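Side-chain contact in decaprenyl diphosphate synthase (Rhodobacter capsulatus, PDB 3MZV), which probably elongates farnesyl diphosphate with isopentenyl diphosphate units into a long all-trans polyprenyl diphosphate for the side chain of isoprenoid quinones, using magnesium: residues D12-A17 / D322-Y327. Residues are numbered along the deposited sequence; the frame is centred on the assembly and turned at random.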
loop_
_atom_site.group_PDB
_atom_site.type_symbol
_atom_site.label_atom_id
_atom_site.label_comp_id
_atom_site.label_asym_id
_atom_site.label_seq_id
_atom_site.Cartn_x
_atom_site.Cartn_y
_atom_site.Cartn_z
ATOM N N ASP B 12 7.014 19.089 -23.137
ATOM C CA ASP B 12 8.454 19.438 -23.160
ATOM C C ASP B 12 8.822 20.897 -22.754
ATOM O O ASP B 12 9.861 21.098 -22.126
ATOM C CB ASP B 12 9.042 19.091 -24.542
ATOM C CG ASP B 12 8.764 17.635 -24.930
ATOM O OD1 ASP B 12 9.113 16.732 -24.126
ATOM O OD2 ASP B 12 8.150 17.400 -25.996
ATOM N N ARG B 13 7.990 21.889 -23.106
ATOM C CA ARG B 13 8.191 23.294 -22.652
ATOM C C ARG B 13 8.052 23.407 -21.131
ATOM O O ARG B 13 8.853 24.050 -20.437
ATOM C CB ARG B 13 7.173 24.240 -23.296
ATOM C CG ARG B 13 7.748 25.324 -24.205
ATOM C CD ARG B 13 7.552 26.762 -23.651
ATOM N NE ARG B 13 6.216 27.311 -23.954
ATOM C CZ ARG B 13 5.689 28.415 -23.410
ATOM N NH1 ARG B 13 6.369 29.122 -22.513
ATOM N NH2 ARG B 13 4.463 28.810 -23.756
ATOM N N LEU B 14 7.000 22.774 -20.638
ATOM C CA LEU B 14 6.747 22.726 -19.237
ATOM C C LEU B 14 7.903 21.985 -18.615
ATOM O O LEU B 14 8.426 22.409 -17.600
ATOM C CB LEU B 14 5.407 22.008 -18.993
ATOM C CG LEU B 14 4.813 21.920 -17.597
ATOM C CD1 LEU B 14 4.805 23.224 -16.819
ATOM C CD2 LEU B 14 3.390 21.353 -17.756
ATOM N N ALA B 15 8.312 20.876 -19.231
ATOM C CA ALA B 15 9.432 20.060 -18.697
ATOM C C ALA B 15 10.721 20.841 -18.625
ATOM O O ALA B 15 11.444 20.734 -17.643
ATOM C CB ALA B 15 9.653 18.786 -19.536
ATOM N N GLN B 16 10.978 21.681 -19.618
ATOM C CA GLN B 16 12.212 22.462 -19.639
ATOM C C GLN B 16 12.180 23.604 -18.592
ATOM O O GLN B 16 13.215 23.934 -18.006
ATOM C CB GLN B 16 12.529 22.962 -21.077
ATOM C CG GLN B 16 12.973 21.797 -22.035
ATOM C CD GLN B 16 12.726 22.039 -23.554
ATOM O OE1 GLN B 16 12.608 23.183 -24.016
ATOM N NE2 GLN B 16 12.689 20.943 -24.339
ATOM N N ALA B 17 10.991 24.174 -18.349
ATOM C CA ALA B 17 10.820 25.215 -17.342
ATOM C C ALA B 17 10.962 24.629 -15.948
ATOM O O ALA B 17 11.399 25.303 -15.027
ATOM C CB ALA B 17 9.455 25.892 -17.482
ATOM N N ASP B 322 -2.443 25.839 -19.321
ATOM C CA ASP B 322 -3.475 26.025 -20.334
ATOM C C ASP B 322 -3.140 25.179 -21.588
ATOM O O ASP B 322 -3.997 24.376 -22.065
ATOM C CB ASP B 322 -3.622 27.513 -20.656
ATOM C CG ASP B 322 -4.943 27.866 -21.340
ATOM O OD1 ASP B 322 -5.145 27.447 -22.485
ATOM O OD2 ASP B 322 -5.754 28.619 -20.757
ATOM N N ASP B 323 -1.911 25.301 -22.089
ATOM C CA ASP B 323 -1.498 24.512 -23.256
ATOM C C ASP B 323 -1.526 23.023 -22.902
ATOM O O ASP B 323 -1.804 22.173 -23.745
ATOM C CB ASP B 323 -0.080 24.846 -23.730
ATOM C CG ASP B 323 0.047 26.211 -24.358
ATOM O OD1 ASP B 323 -0.933 26.757 -24.863
ATOM O OD2 ASP B 323 1.179 26.737 -24.359
ATOM N N LEU B 324 -1.213 22.688 -21.664
ATOM C CA LEU B 324 -1.206 21.279 -21.296
ATOM C C LEU B 324 -2.632 20.676 -21.417
ATOM O O LEU B 324 -2.787 19.497 -21.771
ATOM C CB LEU B 324 -0.643 21.084 -19.916
ATOM C CG LEU B 324 -0.498 19.659 -19.398
ATOM C CD1 LEU B 324 0.501 18.825 -20.224
ATOM C CD2 LEU B 324 -0.101 19.721 -17.905
ATOM N N ALA B 325 -3.660 21.472 -21.153
ATOM C CA ALA B 325 -5.021 20.978 -21.313
ATOM C C ALA B 325 -5.317 20.662 -22.760
ATOM O O ALA B 325 -5.932 19.626 -23.030
ATOM C CB ALA B 325 -6.041 21.967 -20.762
ATOM N N ASP B 326 -4.851 21.521 -23.683
ATOM C CA ASP B 326 -4.947 21.229 -25.117
ATOM C C ASP B 326 -4.203 19.923 -25.432
ATOM O O ASP B 326 -4.744 19.020 -26.065
ATOM C CB ASP B 326 -4.381 22.385 -25.970
ATOM C CG ASP B 326 -5.340 23.575 -26.057
ATOM O OD1 ASP B 326 -6.576 23.394 -25.920
ATOM O OD2 ASP B 326 -4.882 24.705 -26.295
ATOM N N TYR B 327 -2.969 19.835 -24.961
ATOM C CA TYR B 327 -2.108 18.665 -25.154
ATOM C C TYR B 327 -2.766 17.350 -24.742
ATOM O O TYR B 327 -2.721 16.430 -25.519
ATOM C CB TYR B 327 -0.805 18.823 -24.376
ATOM C CG TYR B 327 0.072 17.582 -24.324
ATOM C CD1 TYR B 327 0.836 17.190 -25.423
ATOM C CD2 TYR B 327 0.122 16.808 -23.176
ATOM C CE1 TYR B 327 1.655 16.048 -25.357
ATOM C CE2 TYR B 327 0.912 15.664 -23.106
ATOM C CZ TYR B 327 1.674 15.302 -24.199
ATOM O OH TYR B 327 2.436 14.168 -24.108
#
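Leu14 and Leu324 meet methyl to methyl where the short N-terminal helix 11-17 packs against helix 316-328, the last helix of the chain, in the mainly helical isoprenoid synthase fold. CD2 of Leu14 lies 3.9 Å from CD2 of Leu324. The two side chains cross at about a right angle and touch through these CD2 methyls. With CG swung opposite the backbone N (chi1 -174° in Leu14, -177° in Leu324), each chain brings its CD2 to the interface between the helices. Both leucines are buried. Helix 56-67 touches both: Leu14 rests on Ala63, and Leu324 on Leu56 and Leu60. Leu324 also reaches Tyr208 and Leu212 of helix 199-224, while Leu14 touches Leu317 and Met320.

Beside the leucines, exposed Arg13 and partly exposed Asp323 form a long salt bridge. The arginine chain bends at chi2 and chi3, and its guanidinium approaches the carboxylate obliquely, with one nitrogen leading. The two planes stand 61° apart, so the groups do not pair in the flat two-pronged manner. Gln319 makes weak hydrogen bonds to both partners, OE1 to the arginine and NE2 to the aspartate. The ion pair itself runs from Arg13 NH2 to Asp323 OD2, at 3.9 Å.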